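Local atomic coordinates of putative cytochrome P450 154A1 (Streptomyces coelicolor, PDB entry 1ODO), a protein that belongs to the cytochrome P450 superfamily of haem-thiolate proteins and binds protoporphyrin IX containing iron, here together with 4-phenyl-1h-imidazole. Residues A[30-33]-A[38-41]; A[124-129]-A[368-373]. One frame throughout, in Å; residues are numbered along the deposited sequence.

The two contacts belong to different parts of the cytochrome P450 fold and lie on opposite sides of the chain's centre, with their own centres 42 Å apart and their nearest atoms about 31 Å apart. Contact 1 pairs the neighbouring strands of a beta hairpin in the larger, mixed sheet, whereas contact 2 brings together two helical segments separated by 238 residues of mostly helical chain. The side chain of Ala40 in the hairpin is about 13 Å from the haem. Neither contact contributes to the 4-phenyl-1h-imidazole pocket, consistent with both being structural packing, one held by backbone hydrogen bonds and aromatic rings, the other by side-chain packing with no hydrogen bond between its segments.

Contact 1 of 2, residues A[30-33]-A[38-41]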
loop_
_atom_site.group_PDB
_atom_site.type_symbol
_atom_site.label_atom_id
_atom_site.label_comp_id
_atom_site.label_asym_id
_atom_site.label_seq_id
_atom_site.Cartn_x
_atom_site.Cartn_y
_atom_site.Cartn_z
ATOM N N ALA A 30 -5.523 17.562 13.496
ATOM C CA ALA A 30 -4.186 17.566 12.909
ATOM C C ALA A 30 -3.108 17.835 13.952
ATOM O O ALA A 30 -3.350 18.515 14.950
ATOM C CB ALA A 30 -4.110 18.619 11.798
ATOM N N THR A 31 -1.915 17.293 13.711
ATOM C CA THR A 31 -0.786 17.465 14.615
ATOM C C THR A 31 0.508 17.618 13.824
ATOM O O THR A 31 0.721 16.927 12.826
ATOM C CB THR A 31 -0.607 16.246 15.557
ATOM O OG1 THR A 31 -1.780 16.067 16.358
ATOM C CG2 THR A 31 0.594 16.461 16.472
ATOM N N TRP A 32 1.363 18.529 14.276
ATOM C CA TRP A 32 2.647 18.785 13.629
ATOM C C TRP A 32 3.545 17.631 14.087
ATOM O O TRP A 32 3.775 17.454 15.284
ATOM C CB TRP A 32 3.196 20.137 14.111
ATOM C CG TRP A 32 4.427 20.650 13.404
ATOM C CD1 TRP A 32 5.631 20.953 13.977
ATOM C CD2 TRP A 32 4.548 20.998 12.018
ATOM N NE1 TRP A 32 6.490 21.474 13.038
ATOM C CE2 TRP A 32 5.852 21.513 11.826
ATOM C CE3 TRP A 32 3.682 20.926 10.918
ATOM C CZ2 TRP A 32 6.309 21.955 10.580
ATOM C CZ3 TRP A 32 4.138 21.367 9.677
ATOM C CH2 TRP A 32 5.440 21.876 9.521
ATOM N N VAL A 33 4.032 16.834 13.140
ATOM C CA VAL A 33 4.890 15.703 13.477
ATOM C C VAL A 33 6.211 15.714 12.718
ATOM O O VAL A 33 6.423 16.521 11.811
ATOM C CB VAL A 33 4.186 14.351 13.172
ATOM C CG1 VAL A 33 2.858 14.256 13.924
ATOM C CG2 VAL A 33 3.951 14.217 11.665
ATOM N N VAL A 38 11.705 15.367 8.646
ATOM C CA VAL A 38 10.874 16.340 7.939
ATOM C C VAL A 38 9.612 16.572 8.761
ATOM O O VAL A 38 8.921 15.618 9.118
ATOM C CB VAL A 38 10.476 15.837 6.527
ATOM C CG1 VAL A 38 9.367 16.713 5.949
ATOM C CG2 VAL A 38 11.695 15.864 5.605
ATOM N N GLN A 39 9.323 17.832 9.076
ATOM C CA GLN A 39 8.136 18.154 9.860
ATOM C C GLN A 39 6.945 18.395 8.945
ATOM O O GLN A 39 7.054 19.072 7.922
ATOM C CB GLN A 39 8.377 19.385 10.736
ATOM C CG GLN A 39 9.444 19.192 11.808
ATOM C CD GLN A 39 10.850 19.194 11.243
ATOM O OE1 GLN A 39 11.297 20.187 10.672
ATOM N NE2 GLN A 39 11.558 18.081 11.404
ATOM N N ALA A 40 5.801 17.836 9.320
ATOM C CA ALA A 40 4.602 17.997 8.516
ATOM C C ALA A 40 3.350 17.868 9.358
ATOM O O ALA A 40 3.392 17.421 10.506
ATOM C CB ALA A 40 4.576 16.947 7.413
ATOM N N TRP A 41 2.230 18.257 8.767
ATOM C CA TRP A 41 0.958 18.177 9.458
ATOM C C TRP A 41 0.340 16.804 9.250
ATOM O O TRP A 41 -0.051 16.463 8.134
ATOM C CB TRP A 41 -0.020 19.221 8.920
ATOM C CG TRP A 41 0.292 20.624 9.321
ATOM C CD1 TRP A 41 0.915 21.574 8.565
ATOM C CD2 TRP A 41 -0.031 21.248 10.569
ATOM N NE1 TRP A 41 0.995 22.757 9.263
ATOM C CE2 TRP A 41 0.423 22.586 10.496
ATOM C CE3 TRP A 41 -0.661 20.808 11.741
ATOM C CZ2 TRP A 41 0.264 23.493 11.554
ATOM C CZ3 TRP A 41 -0.820 21.711 12.797
ATOM C CH2 TRP A 41 -0.357 23.040 12.691
#
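Trp32 and Trp41 are partners in a non-hydrogen-bonded pair of the antiparallel strands, and their indoles form an edge-to-face pair. The six-membered ring of Trp32 turns its edge to the five-membered ring of Trp41, with centroids 4.6 Å apart and planes at 61°; Trp32 CZ3 comes within 3.4 Å of Trp41 CD1. The first torsion of Trp32, with CG anti to the backbone N (chi1 -172°), lays its indole across the partner strand. One face of that ring is thereby covered by Gln39, whose CB lies 3.3 Å from Trp32 CZ2, and by the backbone N of Ala40. The bent chain of Gln39 then carries its amide away to Asp34. Val33 and Ala40, whose side chains lie on the face away from the indoles, form the neighbouring hydrogen-bonded pair: Val33 N to Ala40 O is 2.8 Å and almost straight (177°), while Ala40 N reaches Val33 O at 2.9 Å. Val33 O also receives a CA-H contact from Gln39 CA. Trp41 NE1 is hydrogen-bonded to Glu313, next to the sheet's strand 314-317. The hairpin thus combines polar backbone pairing with aromatic packing, and the negative charge of Glu313 would probably strengthen the hold on the Trp41 indole.

Contact 2 of 2, residues A[124-129]-A[368-373]; sequences GLVDRL and LESLFG
Val126 meets Ser370 in the closest side-chain approach between the segments: its CG2 is 3.1 Å from Ser370 OG, a tight van der Waals contact of a methyl group with a hydroxyl oxygen. The serine oxygen stands anti to its own backbone N (chi1 -179°) and extends across the gap toward the valine. The second methyl, Val126 CG1, keeps a looser 3.8 Å from the same OG. Next along the helix, Asp127 points its CB away from the partner segment, yet OD1 forms a salt bridge with Arg374, one residue beyond Gly373, adding a charged tie beside the side-chain packing. These segments belong to the long helices 108-131 and 357-374 of the largely helical P450 fold; locally they run nearly parallel, with axes 9.8 Å apart and a crossing angle of -21°. One turn after Val126, Leu129 completes the contact: its CD1 lies 4.0 Å from Leu371 CD1, the two side chains crossing at about a right angle. The end of Leu371 comes nearer than its CB direction suggests, because chi2 (66°) turns CD1 toward Leu129. Helix 140-145 packs against both leucines, Leu129 touching Glu143 and Leu371 touching Leu140 and Leu144, while Phe375 meets both Val126 and Leu129.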
loop_
_atom_site.group_PDB
_atom_site.type_symbol
_atom_site.label_atom_id
_atom_site.label_comp_id
_atom_site.label_asym_id
_atom_site.label_seq_id
_atom_site.Cartn_x
_atom_site.Cartn_y
_atom_site.Cartn_z
ATOM N N GLY A 124 -2.926 -22.326 -7.619
ATOM C CA GLY A 124 -1.596 -22.902 -7.702
ATOM C C GLY A 124 -0.829 -22.765 -6.399
ATOM O O GLY A 124 -0.202 -23.717 -5.929
ATOM N N LEU A 125 -0.871 -21.575 -5.812
ATOM C CA LEU A 125 -0.174 -21.329 -4.559
ATOM C C LEU A 125 -0.803 -22.108 -3.406
ATOM O O LEU A 125 -0.103 -22.579 -2.510
ATOM C CB LEU A 125 -0.170 -19.831 -4.250
ATOM C CG LEU A 125 0.751 -19.002 -5.154
ATOM C CD1 LEU A 125 0.495 -17.517 -4.929
ATOM C CD2 LEU A 125 2.210 -19.352 -4.861
ATOM N N VAL A 126 -2.125 -22.243 -3.420
ATOM C CA VAL A 126 -2.792 -22.977 -2.354
ATOM C C VAL A 126 -2.510 -24.472 -2.517
ATOM O O VAL A 126 -2.302 -25.175 -1.530
ATOM C CB VAL A 126 -4.313 -22.702 -2.343
ATOM C CG1 VAL A 126 -4.998 -23.560 -1.281
ATOM C CG2 VAL A 126 -4.556 -21.226 -2.048
ATOM N N ASP A 127 -2.486 -24.953 -3.760
ATOM C CA ASP A 127 -2.213 -26.368 -4.007
ATOM C C ASP A 127 -0.834 -26.700 -3.446
ATOM O O ASP A 127 -0.638 -27.749 -2.830
ATOM C CB ASP A 127 -2.215 -26.688 -5.505
ATOM C CG ASP A 127 -3.604 -26.710 -6.101
ATOM O OD1 ASP A 127 -4.574 -26.947 -5.354
ATOM O OD2 ASP A 127 -3.719 -26.508 -7.326
ATOM N N ARG A 128 0.121 -25.798 -3.668
ATOM C CA ARG A 128 1.484 -25.986 -3.186
ATOM C C ARG A 128 1.500 -26.137 -1.673
ATOM O O ARG A 128 2.241 -26.953 -1.130
ATOM C CB ARG A 128 2.361 -24.801 -3.586
ATOM C CG ARG A 128 2.842 -24.827 -5.023
ATOM C CD ARG A 128 3.482 -23.497 -5.380
ATOM N NE ARG A 128 4.265 -22.959 -4.269
ATOM C CZ ARG A 128 4.864 -21.771 -4.281
ATOM N NH1 ARG A 128 4.771 -20.992 -5.351
ATOM N NH2 ARG A 128 5.551 -21.360 -3.223
ATOM N N LEU A 129 0.686 -25.336 -0.995
ATOM C CA LEU A 129 0.609 -25.388 0.457
ATOM C C LEU A 129 0.158 -26.778 0.883
ATOM O O LEU A 129 0.643 -27.328 1.867
ATOM C CB LEU A 129 -0.398 -24.357 0.975
ATOM C CG LEU A 129 -0.050 -22.876 0.825
ATOM C CD1 LEU A 129 -1.236 -22.024 1.257
ATOM C CD2 LEU A 129 1.173 -22.550 1.662
ATOM N N LEU A 368 -8.401 -15.422 0.221
ATOM C CA LEU A 368 -9.100 -15.857 1.428
ATOM C C LEU A 368 -10.025 -17.038 1.168
ATOM O O LEU A 368 -9.988 -18.031 1.892
ATOM C CB LEU A 368 -9.916 -14.710 2.025
ATOM C CG LEU A 368 -9.128 -13.537 2.609
ATOM C CD1 LEU A 368 -10.104 -12.495 3.140
ATOM C CD2 LEU A 368 -8.210 -14.027 3.722
ATOM N N GLU A 369 -10.849 -16.917 0.134
ATOM C CA GLU A 369 -11.794 -17.965 -0.233
ATOM C C GLU A 369 -11.100 -19.297 -0.480
ATOM O O GLU A 369 -11.514 -20.330 0.047
ATOM C CB GLU A 369 -12.573 -17.547 -1.484
ATOM C CG GLU A 369 -13.525 -18.608 -2.006
ATOM C CD GLU A 369 -14.372 -18.114 -3.161
ATOM O OE1 GLU A 369 -13.805 -17.602 -4.147
ATOM O OE2 GLU A 369 -15.610 -18.244 -3.081
ATOM N N SER A 370 -10.036 -19.263 -1.274
ATOM C CA SER A 370 -9.280 -20.466 -1.598
ATOM C C SER A 370 -8.573 -21.061 -0.382
ATOM O O SER A 370 -8.648 -22.265 -0.140
ATOM C CB SER A 370 -8.257 -20.147 -2.694
ATOM O OG SER A 370 -7.511 -21.295 -3.062
ATOM N N LEU A 371 -7.898 -20.213 0.388
ATOM C CA LEU A 371 -7.175 -20.653 1.575
ATOM C C LEU A 371 -8.057 -21.323 2.628
ATOM O O LEU A 371 -7.799 -22.459 3.036
ATOM C CB LEU A 371 -6.447 -19.467 2.209
ATOM C CG LEU A 371 -5.631 -19.778 3.466
ATOM C CD1 LEU A 371 -4.471 -20.696 3.107
ATOM C CD2 LEU A 371 -5.110 -18.485 4.075
ATOM N N PHE A 372 -9.092 -20.626 3.080
ATOM C CA PHE A 372 -9.976 -21.200 4.087
ATOM C C PHE A 372 -10.876 -22.287 3.519
ATOM O O PHE A 372 -11.422 -23.105 4.259
ATOM C CB PHE A 372 -10.807 -20.105 4.760
ATOM C CG PHE A 372 -10.013 -19.255 5.703
ATOM C CD1 PHE A 372 -9.341 -18.122 5.249
ATOM C CD2 PHE A 372 -9.883 -19.622 7.039
ATOM C CE1 PHE A 372 -8.543 -17.367 6.117
ATOM C CE2 PHE A 372 -9.090 -18.877 7.913
ATOM C CZ PHE A 372 -8.418 -17.746 7.451
ATOM N N GLY A 373 -11.025 -22.299 2.200
ATOM C CA GLY A 373 -11.858 -23.305 1.571
ATOM C C GLY A 373 -11.105 -24.626 1.548
ATOM O O GLY A 373 -11.691 -25.693 1.738
#